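Local coordinates for Spermidine/putrescine ABC transporter, periplasmic binding protein (PDB 2V84) that probably binds polyamines such as spermidine and putrescine as the solute-receptor lipoprotein of an ABC uptake system in Treponema pallidum, at residues Glu45-Val50 against Ile276-Glu281; Glu109-Arg114 against Tyr127-Ala132; Ile115-Asp118 against Tyr123-Pro126; Lys139-Tyr144 against Phe151-Leu156; Glu168-Ala173 against Gln187-Ala192. All coordinates share one frame; numbering follows the deposited sequence.

Contact 1: residues Glu45-Val50 against Ile276-Glu281; sequences EQQYNV and INFFLE
Phe278 lies with one edge turned to the amide of Gln47: OE1 sits in the plane of the ring, 3.4 Å from CE2 and 3.7 Å from CD2. The amide plane is turned 69° from the ring, and the two side chains run past each other in opposite directions. Gln47 gets there as a stretched chain, CG anti to the backbone N (chi1 173°). An oxygen in the plane of a ring meets its partly positive C-H rim, a mildly favourable approach. The same glutamine lays its CG over one face of Tyr48. Helix 38-48 connects the neighbouring parallel strands 26-32 and 51-57, a beta-alpha-beta unit, and packs near its C-terminal end on helix 269-279; Asn49 has positive phi. Tyr48 offers its own edge to Phe278, CE2 lying 4.3 Å from CD2. Its hydroxyl oxygen OH is 2.7 Å from a water, which also accepts a hydrogen bond from Asn277 ND2 at 3.2 Å. Phe44, one turn back from Tyr48, meets Phe278 edge-to-face, and His284 of the following helix 282-292 touches the Phe278 ring as well.

Contact 2: residues Glu109-Arg114 against Tyr127-Ala132; sequences ESVRAR and YYLGAA
Leu129 holds CG anti to its backbone N (chi1 -173°), which sends both methyls from strand 125-137 toward helix 109-114, and Arg114 turns at chi3 (91°) to bring its guanidinium across the end of that leucine. The two side chains cross at about a right angle, with Arg114 NH1 4.1 Å from Leu129 CD2. The other methyl, Leu129 CD1, meets CG2 of Val111 at 4.3 Å. Val111 and Arg114 lie three residues apart on the same side of the short helix, so the leucine faces a branched aliphatic group at one methyl and a charged group at the other. Val255 of the adjoining strand 254-260 also touches Leu129, whose side chain is about 11 Å from that of Glu168, a predicted spermidine-site residue. Next to this leucine the strand carries a classic beta bulge, in which Tyr127 and Tyr128 both face Asp258. Arg114 has its polar partners outside the two segments: NH1 is hydrogen-bonded to the carbonyl oxygen of Leu317, and NH2 forms a salt bridge with the sulfonate of a bound MES molecule, probably from the crystallisation liquor. Val111 and Leu129 meet as apolar groups, and Arg114 touches Leu129 by van der Waals contact; the sulfonate pairs with the charge and Leu317 O takes an N-H, which probably steadies the guanidinium beside the leucine methyl.

Contact 3: residues Ile115-Asp118 against Tyr123-Pro126; sequences IAYD and YSVP
A type I beta turn, Ile115 to Asp118, follows helix 109-114 and is fastened to the entry of strand 125-137 by the carboxylate of its last residue, Asp118. OD2 of Asp118 accepts two hydrogen bonds. Ser124 OG donates to the anti lone pair of Asp118 OD2 at 2.7 Å, and the backbone N of Tyr123 meets the same oxygen on the syn side at 2.8 Å, 15° out of the carboxylate plane, with an N-H...O angle of 159°. The serine oxygen stands between its own backbone N and carbonyl carbon (chi1 67°), a rotamer that swings the hydroxyl toward the turn. OD1 of Asp118 lies in plane at the edge of the Tyr123 ring and forms a salt bridge with Lys88 of helix 81-89, so the turn, the strand and that helix are joined through one buried carboxylate. The lysine's charge would favour the ionised acid. Tyr117 presents the edge of its ring to Ser124, CE1 lying 3.6 Å from OG. A water bridges the same pair, 2.6 Å from Tyr117 OH and donating to Ser124 OG at 3.0 Å. Farther along, at Pro126, Ile115 CD1 rests 4.3 Å from the proline CG.

Contact 4: residues Lys139-Tyr144 against Phe151-Leu156; sequences KAVPSY and FSRKDL
Arg153 reaches across to the backbone of Ser143, its NH1 donating to the carbonyl oxygen at 2.7 Å with an N-H...O angle of 157°. The donor lies in the carbonyl plane, on a lone pair, and the oxygen is only 14° out of the guanidinium plane, so the bond is made edge-on to the arginine. Along that same edge, Tyr144 CB closes to 3.4 Å from Arg153 NH1. Val141 slides past the arginine in the opposite direction, CG1 3.7 Å from NH1, and points its other methyl, CG2, tip to tip at Leu156 CD2, 3.8 Å away.

The next shell fixes the arginine. Its chain bends at chi3 (55°), and the guanidinium grips Asp155 side-on: NE donates to OD1 at 3.0 Å and NH2 to OD2 at 2.8 Å, each on a syn lone pair and close to the guanidinium plane. Leu156 CD1 lies over one face of the group. A water that accepts from Ser143 N at 3.0 Å is weakly held by NH2.

Farther out, Val222 and Val136 pack against Val141, Val223 of strand 223-226 against Leu156, and the Tyr144 hydroxyl is hydrogen-bonded to Asp244. Both segments belong to the loop joining strands 125-137 and 160-162, so the arginine clasps that connection together. With its charge paired to Asp155 and NH1 donating to the carbonyl of Ser143, the guanidinium has its rotation fixed and probably stays charged.

Contact 5: residues Glu168-Ala173 against Gln187-Ala192; sequences EVMGAA and QELAQA
Segments 168-173 and 187-192 of helices 166-176 and 186-200 run nearly perpendicular, 102° between their directions, with axes 9.6 Å apart at closest approach, and the CA atoms of Ala173 and Ala192 come within 5.1 Å. The short alanine side chains suit this closeness: their CB atoms meet at 3.9 Å, and Ala173 CB also lies 3.8 Å from the carbonyl oxygen of Ala192. One turn earlier in 168-173, Met170 fills the next position. Its chain folds at chi2 (-56°) and again at chi3, which carries the terminal methyl CE over to 187-192. There CE touches three things: the carbonyl oxygen of Leu189 at 3.5 Å, the methyl CB of Ala192 at 3.9 Å and CD2 of Leu189 at 4.1 Å. Ala192 CB thus touches both the methionine methyl and Ala173 CB. The side chains that meet are all apolar, two methyls also rest on carbonyl oxygens, and the contact is buried. Glu168, at the start of 168-173, is a predicted spermidine-binding residue and forms a salt bridge with Lys323. Around the crossing, Leu195, Val196 and Trp200 farther along helix 186-200 continue the packing on Ala173, Leu174 of helix 166-176 meets both Leu189 and Ala192, and His332 and Tyr333 of helix 330-342 lie against Leu189.

From the N terminus, contact 1 opens first at 45-50 and closes last at 276-281, so the other four lie nested inside its loop. Contact 2 opens next and encloses contact 3: helix 109-114 and the turn after it both return to strand 125-137, where Val111 also meets Pro126. Contact 4 then closes a short loop between strands 125-137 and 160-162, and contact 5 follows in series, pairing helices 166-176 and 186-200. Contact 1 touches contacts 2 and 3 through Phe279 on Tyr127 and Ile276 on Val125. Ala132 of contact 2 reaches Glu168 of contact 5, while contacts 1 and 4 lie about 46 Å apart between centres.

Contact 1: residues Glu45-Val50 against Ile276-Glu281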
# COMPACT_ATOMS: atom_id res chain seq x y z
N GLU A 45 -0.15 0.94 -25.05
CA GLU A 45 -0.74 1.76 -26.09
C GLU A 45 -0.13 1.45 -27.45
O GLU A 45 -0.85 1.31 -28.44
CB GLU A 45 -0.56 3.25 -25.76
CG GLU A 45 -1.59 3.80 -24.80
CD GLU A 45 -1.37 5.27 -24.48
OE1 GLU A 45 -0.23 5.74 -24.64
OE2 GLU A 45 -2.34 5.94 -24.07
N GLN A 46 1.20 1.34 -27.50
CA GLN A 46 1.87 1.03 -28.75
C GLN A 46 1.59 -0.41 -29.20
O GLN A 46 1.36 -0.65 -30.38
CB GLN A 46 3.37 1.31 -28.67
CG GLN A 46 3.90 1.92 -29.95
CD GLN A 46 5.27 1.41 -30.35
OE1 GLN A 46 6.21 1.40 -29.55
NE2 GLN A 46 5.39 0.98 -31.60
N GLN A 47 1.59 -1.35 -28.26
CA GLN A 47 1.36 -2.76 -28.59
C GLN A 47 -0.03 -3.02 -29.17
O GLN A 47 -0.16 -3.66 -30.21
CB GLN A 47 1.62 -3.67 -27.40
CG GLN A 47 1.24 -5.14 -27.64
CD GLN A 47 1.87 -6.09 -26.65
OE1 GLN A 47 2.56 -5.67 -25.72
NE2 GLN A 47 1.65 -7.38 -26.84
N TYR A 48 -1.06 -2.49 -28.51
CA TYR A 48 -2.44 -2.77 -28.89
C TYR A 48 -3.11 -1.67 -29.72
O TYR A 48 -4.30 -1.78 -30.04
CB TYR A 48 -3.27 -3.08 -27.64
CG TYR A 48 -2.85 -4.37 -26.96
CD1 TYR A 48 -3.35 -5.59 -27.40
CD2 TYR A 48 -1.95 -4.36 -25.90
CE1 TYR A 48 -2.96 -6.77 -26.79
CE2 TYR A 48 -1.56 -5.54 -25.28
CZ TYR A 48 -2.07 -6.74 -25.74
OH TYR A 48 -1.70 -7.92 -25.16
N ASN A 49 -2.37 -0.63 -30.08
CA ASN A 49 -2.93 0.51 -30.83
C ASN A 49 -4.21 1.02 -30.16
O ASN A 49 -5.26 1.14 -30.78
CB ASN A 49 -3.18 0.15 -32.30
CG ASN A 49 -1.96 0.36 -33.16
OD1 ASN A 49 -0.93 0.86 -32.69
ND2 ASN A 49 -2.06 -0.02 -34.42
N VAL A 50 -4.08 1.27 -28.86
CA VAL A 50 -5.17 1.78 -28.04
C VAL A 50 -4.63 3.00 -27.30
O VAL A 50 -3.46 3.32 -27.42
CB VAL A 50 -5.67 0.70 -27.04
CG1 VAL A 50 -6.28 -0.48 -27.78
CG2 VAL A 50 -4.53 0.23 -26.12
N ILE A 276 -4.36 -6.20 -17.48
CA ILE A 276 -3.91 -6.98 -16.33
C ILE A 276 -2.92 -8.05 -16.80
O ILE A 276 -1.88 -8.28 -16.17
CB ILE A 276 -5.12 -7.66 -15.59
CG1 ILE A 276 -6.13 -6.59 -15.11
CG2 ILE A 276 -4.64 -8.55 -14.43
CD1 ILE A 276 -7.46 -7.18 -14.59
N ASN A 277 -3.28 -8.72 -17.89
CA ASN A 277 -2.42 -9.72 -18.50
C ASN A 277 -1.07 -9.12 -18.92
O ASN A 277 -0.03 -9.72 -18.69
CB ASN A 277 -3.13 -10.40 -19.68
CG ASN A 277 -2.46 -11.70 -20.08
OD1 ASN A 277 -2.28 -12.58 -19.25
ND2 ASN A 277 -2.09 -11.82 -21.35
N PHE A 278 -1.09 -7.92 -19.51
CA PHE A 278 0.12 -7.21 -19.94
C PHE A 278 1.01 -6.84 -18.73
O PHE A 278 2.22 -7.05 -18.73
CB PHE A 278 -0.31 -5.95 -20.72
CG PHE A 278 0.82 -5.00 -21.05
CD1 PHE A 278 1.18 -3.97 -20.16
CD2 PHE A 278 1.45 -5.06 -22.29
CE1 PHE A 278 2.21 -3.06 -20.49
CE2 PHE A 278 2.48 -4.15 -22.63
CZ PHE A 278 2.85 -3.16 -21.73
N PHE A 279 0.38 -6.32 -17.70
CA PHE A 279 1.09 -5.84 -16.51
C PHE A 279 1.82 -6.98 -15.81
O PHE A 279 2.91 -6.81 -15.25
CB PHE A 279 0.07 -5.18 -15.58
CG PHE A 279 0.67 -4.37 -14.48
CD1 PHE A 279 1.12 -3.07 -14.71
CD2 PHE A 279 0.75 -4.90 -13.20
CE1 PHE A 279 1.66 -2.31 -13.66
CE2 PHE A 279 1.28 -4.15 -12.14
CZ PHE A 279 1.74 -2.85 -12.39
N LEU A 280 1.21 -8.17 -15.86
CA LEU A 280 1.79 -9.37 -15.25
C LEU A 280 2.77 -10.14 -16.16
O LEU A 280 3.27 -11.18 -15.75
CB LEU A 280 0.69 -10.33 -14.77
CG LEU A 280 -0.17 -9.85 -13.59
CD1 LEU A 280 -1.26 -10.88 -13.32
CD2 LEU A 280 0.64 -9.56 -12.35
N GLU A 281 3.04 -9.63 -17.36
CA GLU A 281 4.15 -10.13 -18.16
C GLU A 281 5.44 -9.87 -17.37
O GLU A 281 5.62 -8.76 -16.89
CB GLU A 281 4.20 -9.44 -19.52
CG GLU A 281 4.79 -10.29 -20.63
CD GLU A 281 3.93 -11.48 -21.02
OE1 GLU A 281 2.83 -11.28 -21.60
OE2 GLU A 281 4.39 -12.63 -20.77
O HOH W 1 -2.13 -8.84 -22.64

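Contact 2: residues Glu109-Arg114 against Tyr127-Ala132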
# COMPACT_ATOMS: atom_id res chain seq x y z
N GLU A 109 2.28 -18.73 -5.01
CA GLU A 109 1.34 -19.50 -4.18
C GLU A 109 1.14 -18.86 -2.79
O GLU A 109 0.03 -18.87 -2.25
CB GLU A 109 1.80 -20.95 -4.04
CG GLU A 109 0.84 -21.84 -3.22
CD GLU A 109 -0.63 -21.70 -3.64
OE1 GLU A 109 -0.94 -21.80 -4.85
OE2 GLU A 109 -1.48 -21.47 -2.74
N SER A 110 2.22 -18.29 -2.24
CA SER A 110 2.20 -17.73 -0.89
C SER A 110 1.27 -16.54 -0.82
O SER A 110 0.63 -16.30 0.21
CB SER A 110 3.61 -17.33 -0.45
OG SER A 110 4.23 -16.53 -1.43
N VAL A 111 1.16 -15.81 -1.93
CA VAL A 111 0.25 -14.69 -2.01
C VAL A 111 -1.20 -15.17 -2.12
O VAL A 111 -2.09 -14.63 -1.46
CB VAL A 111 0.61 -13.74 -3.18
CG1 VAL A 111 -0.48 -12.70 -3.38
CG2 VAL A 111 1.93 -13.07 -2.89
N ARG A 112 -1.42 -16.18 -2.97
CA ARG A 112 -2.75 -16.78 -3.13
C ARG A 112 -3.36 -17.16 -1.77
O ARG A 112 -4.54 -16.93 -1.53
CB ARG A 112 -2.70 -18.01 -4.06
CG ARG A 112 -2.19 -17.73 -5.46
CD ARG A 112 -2.34 -18.94 -6.39
NE ARG A 112 -2.79 -18.50 -7.72
CZ ARG A 112 -2.07 -18.57 -8.84
NH1 ARG A 112 -0.85 -19.09 -8.83
NH2 ARG A 112 -2.59 -18.12 -9.98
N ALA A 113 -2.53 -17.72 -0.89
CA ALA A 113 -2.97 -18.12 0.45
C ALA A 113 -3.40 -16.96 1.36
O ALA A 113 -4.30 -17.12 2.19
CB ALA A 113 -1.91 -18.98 1.13
N ARG A 114 -2.75 -15.79 1.23
CA ARG A 114 -3.04 -14.63 2.08
C ARG A 114 -4.24 -13.79 1.65
O ARG A 114 -4.79 -13.03 2.46
CB ARG A 114 -1.84 -13.68 2.14
CG ARG A 114 -0.58 -14.26 2.72
CD ARG A 114 0.54 -13.23 2.63
NE ARG A 114 0.64 -12.40 3.83
CZ ARG A 114 1.67 -11.61 4.09
NH1 ARG A 114 2.70 -11.54 3.27
NH2 ARG A 114 1.68 -10.90 5.21
N TYR A 127 -2.01 -6.72 -7.64
CA TYR A 127 -1.22 -5.73 -8.35
C TYR A 127 0.15 -5.59 -7.66
O TYR A 127 1.20 -5.60 -8.31
CB TYR A 127 -2.01 -4.41 -8.29
CG TYR A 127 -1.46 -3.27 -9.08
CD1 TYR A 127 -0.36 -2.55 -8.63
CD2 TYR A 127 -2.08 -2.88 -10.26
CE1 TYR A 127 0.12 -1.49 -9.34
CE2 TYR A 127 -1.59 -1.81 -11.00
CZ TYR A 127 -0.50 -1.13 -10.54
OH TYR A 127 -0.01 -0.04 -11.25
N TYR A 128 0.14 -5.47 -6.33
CA TYR A 128 1.38 -5.35 -5.58
C TYR A 128 1.08 -5.59 -4.11
O TYR A 128 -0.00 -5.31 -3.66
CB TYR A 128 2.11 -3.98 -5.84
CG TYR A 128 3.40 -3.92 -5.06
CD1 TYR A 128 4.45 -4.78 -5.37
CD2 TYR A 128 3.55 -3.04 -3.98
CE1 TYR A 128 5.62 -4.78 -4.63
CE2 TYR A 128 4.72 -3.05 -3.23
CZ TYR A 128 5.73 -3.92 -3.56
OH TYR A 128 6.89 -3.90 -2.81
N LEU A 129 2.04 -6.15 -3.39
CA LEU A 129 1.94 -6.36 -1.94
C LEU A 129 3.17 -5.74 -1.33
O LEU A 129 4.29 -6.08 -1.72
CB LEU A 129 1.90 -7.87 -1.64
CG LEU A 129 1.62 -8.35 -0.20
CD1 LEU A 129 1.06 -9.73 -0.26
CD2 LEU A 129 2.90 -8.32 0.67
N GLY A 130 2.99 -4.83 -0.37
CA GLY A 130 4.17 -4.25 0.31
C GLY A 130 3.77 -3.83 1.70
O GLY A 130 2.75 -4.30 2.22
N ALA A 131 4.56 -2.96 2.31
CA ALA A 131 4.21 -2.46 3.63
C ALA A 131 4.90 -1.15 3.84
O ALA A 131 6.03 -0.93 3.35
CB ALA A 131 4.61 -3.45 4.73
N ALA A 132 4.22 -0.28 4.58
CA ALA A 132 4.85 0.94 5.08
C ALA A 132 5.85 0.52 6.13
O ALA A 132 5.75 -0.55 6.73
CB ALA A 132 3.81 1.88 5.69

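Contact 3: residues Ile115-Asp118 against Tyr123-Pro126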
# COMPACT_ATOMS: atom_id res chain seq x y z
N ILE A 115 -4.63 -13.89 0.38
CA ILE A 115 -5.69 -13.03 -0.15
C ILE A 115 -7.10 -13.57 0.11
O ILE A 115 -7.86 -13.83 -0.83
CB ILE A 115 -5.49 -12.66 -1.66
CG1 ILE A 115 -5.42 -13.89 -2.56
CG2 ILE A 115 -4.24 -11.79 -1.84
CD1 ILE A 115 -5.78 -13.60 -4.02
N ALA A 116 -7.44 -13.73 1.39
CA ALA A 116 -8.72 -14.32 1.80
C ALA A 116 -9.97 -13.49 1.46
O ALA A 116 -11.08 -14.01 1.52
CB ALA A 116 -8.69 -14.67 3.30
N TYR A 117 -9.80 -12.21 1.11
CA TYR A 117 -10.94 -11.39 0.66
C TYR A 117 -11.48 -11.87 -0.71
O TYR A 117 -12.65 -11.66 -1.03
CB TYR A 117 -10.56 -9.90 0.59
CG TYR A 117 -9.33 -9.66 -0.23
CD1 TYR A 117 -9.41 -9.55 -1.63
CD2 TYR A 117 -8.07 -9.61 0.37
CE1 TYR A 117 -8.27 -9.39 -2.40
CE2 TYR A 117 -6.93 -9.44 -0.40
CZ TYR A 117 -7.04 -9.32 -1.76
OH TYR A 117 -5.91 -9.17 -2.52
N ASP A 118 -10.61 -12.53 -1.50
CA ASP A 118 -10.96 -12.99 -2.86
C ASP A 118 -9.96 -14.05 -3.34
O ASP A 118 -9.20 -13.83 -4.30
CB ASP A 118 -10.97 -11.79 -3.81
CG ASP A 118 -11.67 -12.07 -5.12
OD1 ASP A 118 -12.74 -12.73 -5.12
OD2 ASP A 118 -11.15 -11.62 -6.15
N TYR A 123 -12.89 -11.52 -8.40
CA TYR A 123 -13.29 -10.13 -8.53
C TYR A 123 -12.06 -9.26 -8.50
O TYR A 123 -12.16 -8.04 -8.59
CB TYR A 123 -14.22 -9.72 -7.39
CG TYR A 123 -15.62 -10.29 -7.51
CD1 TYR A 123 -16.60 -9.62 -8.22
CD2 TYR A 123 -15.97 -11.49 -6.88
CE1 TYR A 123 -17.90 -10.13 -8.31
CE2 TYR A 123 -17.26 -12.03 -6.98
CZ TYR A 123 -18.22 -11.34 -7.69
OH TYR A 123 -19.51 -11.82 -7.79
N SER A 124 -10.88 -9.86 -8.35
CA SER A 124 -9.65 -9.06 -8.16
C SER A 124 -8.43 -9.83 -8.61
O SER A 124 -8.41 -11.05 -8.50
CB SER A 124 -9.48 -8.66 -6.69
OG SER A 124 -9.23 -9.79 -5.84
N VAL A 125 -7.39 -9.14 -9.07
CA VAL A 125 -6.12 -9.80 -9.35
C VAL A 125 -5.03 -9.00 -8.68
O VAL A 125 -4.99 -7.82 -8.87
CB VAL A 125 -5.81 -9.85 -10.87
CG1 VAL A 125 -4.39 -10.45 -11.12
CG2 VAL A 125 -6.88 -10.69 -11.63
N PRO A 126 -4.16 -9.63 -7.87
CA PRO A 126 -3.13 -8.82 -7.19
C PRO A 126 -2.27 -7.95 -8.10
O PRO A 126 -1.83 -8.39 -9.16
CB PRO A 126 -2.24 -9.87 -6.52
CG PRO A 126 -3.17 -10.99 -6.27
CD PRO A 126 -4.11 -11.03 -7.44
O HOH W 2 -6.30 -9.73 -5.01

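Contact 4: residues Lys139-Tyr144 against Phe151-Leu156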
# COMPACT_ATOMS: atom_id res chain seq x y z
N LYS A 139 22.76 9.29 10.51
CA LYS A 139 23.73 10.26 10.99
C LYS A 139 23.14 11.12 12.11
O LYS A 139 23.87 11.54 13.01
CB LYS A 139 24.35 11.10 9.84
CG LYS A 139 23.44 12.12 9.17
CD LYS A 139 24.05 12.67 7.87
CE LYS A 139 22.93 12.95 6.83
NZ LYS A 139 23.46 13.63 5.60
N ALA A 140 21.83 11.35 12.09
CA ALA A 140 21.18 12.12 13.14
C ALA A 140 20.75 11.26 14.34
O ALA A 140 20.65 11.74 15.47
CB ALA A 140 20.02 12.90 12.59
N VAL A 141 20.49 9.98 14.08
CA VAL A 141 20.09 9.05 15.14
C VAL A 141 20.98 7.82 15.06
O VAL A 141 20.60 6.83 14.43
CB VAL A 141 18.59 8.60 14.99
CG1 VAL A 141 18.11 8.00 16.28
CG2 VAL A 141 17.69 9.76 14.60
N PRO A 142 22.17 7.87 15.68
CA PRO A 142 23.12 6.75 15.57
C PRO A 142 22.70 5.47 16.30
O PRO A 142 23.05 4.37 15.85
CB PRO A 142 24.41 7.30 16.16
CG PRO A 142 24.19 8.78 16.30
CD PRO A 142 22.73 8.96 16.49
N SER A 143 21.93 5.61 17.38
CA SER A 143 21.46 4.45 18.17
C SER A 143 19.92 4.38 18.24
O SER A 143 19.26 5.32 18.67
CB SER A 143 22.09 4.46 19.58
OG SER A 143 21.69 3.31 20.32
N TYR A 144 19.36 3.26 17.81
CA TYR A 144 17.90 3.07 17.83
C TYR A 144 17.58 1.60 17.72
O TYR A 144 18.36 0.83 17.15
CB TYR A 144 17.23 3.87 16.68
CG TYR A 144 17.81 3.55 15.32
CD1 TYR A 144 18.98 4.19 14.88
CD2 TYR A 144 17.21 2.60 14.48
CE1 TYR A 144 19.54 3.89 13.64
CE2 TYR A 144 17.76 2.28 13.24
CZ TYR A 144 18.94 2.94 12.84
OH TYR A 144 19.51 2.64 11.62
N PHE A 151 8.84 5.81 18.00
CA PHE A 151 8.02 7.02 18.08
C PHE A 151 7.73 7.51 19.50
O PHE A 151 7.21 8.61 19.68
CB PHE A 151 6.75 6.85 17.22
CG PHE A 151 7.06 6.72 15.76
CD1 PHE A 151 7.50 7.83 15.04
CD2 PHE A 151 6.91 5.49 15.09
CE1 PHE A 151 7.80 7.73 13.68
CE2 PHE A 151 7.20 5.37 13.74
CZ PHE A 151 7.66 6.50 13.03
N SER A 152 8.12 6.73 20.50
CA SER A 152 7.99 7.17 21.88
C SER A 152 9.28 7.83 22.41
O SER A 152 9.37 8.18 23.59
CB SER A 152 7.57 6.00 22.76
OG SER A 152 8.69 5.18 22.98
N ARG A 153 10.27 8.01 21.52
CA ARG A 153 11.55 8.63 21.90
C ARG A 153 11.44 10.13 22.09
O ARG A 153 11.34 10.86 21.12
CB ARG A 153 12.63 8.33 20.87
CG ARG A 153 13.07 6.91 20.96
CD ARG A 153 14.31 6.62 20.20
NE ARG A 153 15.47 7.47 20.51
CZ ARG A 153 16.66 7.22 19.98
NH1 ARG A 153 16.80 6.16 19.19
NH2 ARG A 153 17.70 7.99 20.23
N LYS A 154 11.46 10.56 23.35
CA LYS A 154 11.37 11.98 23.70
C LYS A 154 12.54 12.85 23.24
O LYS A 154 12.35 14.04 22.99
CB LYS A 154 11.07 12.17 25.20
CG LYS A 154 9.63 11.74 25.54
CD LYS A 154 9.08 12.29 26.86
CE LYS A 154 7.77 11.58 27.21
NZ LYS A 154 7.06 12.12 28.42
N ASP A 155 13.71 12.22 23.08
CA ASP A 155 14.91 12.87 22.53
C ASP A 155 14.84 13.22 21.04
O ASP A 155 15.66 14.00 20.54
CB ASP A 155 16.18 12.06 22.87
CG ASP A 155 16.26 10.72 22.15
OD1 ASP A 155 15.27 9.97 22.09
OD2 ASP A 155 17.36 10.38 21.67
N LEU A 156 13.84 12.66 20.36
CA LEU A 156 13.56 12.96 18.95
C LEU A 156 12.25 13.73 18.77
O LEU A 156 11.78 13.91 17.64
CB LEU A 156 13.54 11.66 18.13
CG LEU A 156 14.76 10.73 18.27
CD1 LEU A 156 14.48 9.39 17.61
CD2 LEU A 156 16.00 11.37 17.66
O HOH W 3 20.68 7.94 18.80

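Contact 5: residues Glu168-Ala173 against Gln187-Ala192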
# COMPACT_ATOMS: atom_id res chain seq x y z
N GLU A 168 -3.10 2.34 9.11
CA GLU A 168 -1.64 2.23 9.31
C GLU A 168 -1.21 2.54 10.73
O GLU A 168 -0.42 1.79 11.32
CB GLU A 168 -0.85 3.15 8.36
CG GLU A 168 -0.81 2.73 6.88
CD GLU A 168 -0.23 1.34 6.58
OE1 GLU A 168 0.33 0.64 7.45
OE2 GLU A 168 -0.36 0.93 5.43
N VAL A 169 -1.70 3.65 11.28
CA VAL A 169 -1.28 4.08 12.61
C VAL A 169 -1.88 3.21 13.72
O VAL A 169 -1.15 2.69 14.57
CB VAL A 169 -1.48 5.60 12.81
CG1 VAL A 169 -1.05 6.05 14.21
CG2 VAL A 169 -0.62 6.35 11.77
N MET A 170 -3.20 3.00 13.66
CA MET A 170 -3.85 2.06 14.58
C MET A 170 -3.24 0.66 14.45
O MET A 170 -3.02 -0.03 15.46
CB MET A 170 -5.37 2.01 14.37
CG MET A 170 -6.13 3.24 14.88
SD MET A 170 -5.88 3.64 16.64
CE MET A 170 -7.01 2.43 17.34
N GLY A 171 -2.96 0.26 13.21
CA GLY A 171 -2.38 -1.05 12.93
C GLY A 171 -1.02 -1.24 13.58
O GLY A 171 -0.76 -2.26 14.21
N ALA A 172 -0.16 -0.24 13.43
CA ALA A 172 1.16 -0.26 14.08
C ALA A 172 1.06 -0.35 15.60
O ALA A 172 1.83 -1.06 16.23
CB ALA A 172 1.94 0.94 13.68
N ALA A 173 0.11 0.39 16.17
CA ALA A 173 -0.14 0.37 17.62
C ALA A 173 -0.66 -0.99 18.07
O ALA A 173 -0.18 -1.55 19.06
CB ALA A 173 -1.09 1.47 18.01
N GLN A 187 -11.64 -3.28 23.63
CA GLN A 187 -10.62 -2.84 24.59
C GLN A 187 -9.21 -2.82 24.00
O GLN A 187 -8.35 -2.06 24.46
CB GLN A 187 -10.67 -3.55 25.96
CG GLN A 187 -10.97 -5.04 25.97
CD GLN A 187 -12.46 -5.34 25.98
OE1 GLN A 187 -13.29 -4.53 26.41
NE2 GLN A 187 -12.81 -6.53 25.51
N GLU A 188 -8.98 -3.65 22.98
CA GLU A 188 -7.70 -3.64 22.26
C GLU A 188 -7.52 -2.36 21.45
O GLU A 188 -6.42 -1.81 21.40
CB GLU A 188 -7.56 -4.88 21.38
CG GLU A 188 -7.34 -6.16 22.19
CD GLU A 188 -7.30 -7.42 21.35
OE1 GLU A 188 -6.99 -8.49 21.92
OE2 GLU A 188 -7.57 -7.36 20.14
N LEU A 189 -8.60 -1.89 20.84
CA LEU A 189 -8.61 -0.63 20.10
C LEU A 189 -8.41 0.59 20.97
O LEU A 189 -7.65 1.49 20.62
CB LEU A 189 -9.89 -0.51 19.27
CG LEU A 189 -9.97 -1.50 18.11
CD1 LEU A 189 -11.35 -1.54 17.47
CD2 LEU A 189 -8.90 -1.19 17.06
N ALA A 190 -9.10 0.63 22.12
CA ALA A 190 -8.91 1.68 23.10
C ALA A 190 -7.46 1.73 23.61
O ALA A 190 -6.88 2.81 23.78
CB ALA A 190 -9.90 1.50 24.27
N GLN A 191 -6.89 0.55 23.85
CA GLN A 191 -5.50 0.44 24.28
C GLN A 191 -4.54 0.98 23.22
O GLN A 191 -3.59 1.70 23.53
CB GLN A 191 -5.20 -1.04 24.53
CG GLN A 191 -3.92 -1.32 25.32
CD GLN A 191 -3.89 -2.76 25.84
OE1 GLN A 191 -4.95 -3.40 26.01
NE2 GLN A 191 -2.68 -3.28 26.09
N ALA A 192 -4.81 0.65 21.97
CA ALA A 192 -4.03 1.15 20.83
C ALA A 192 -4.16 2.67 20.72
O ALA A 192 -3.17 3.37 20.51
CB ALA A 192 -4.50 0.48 19.54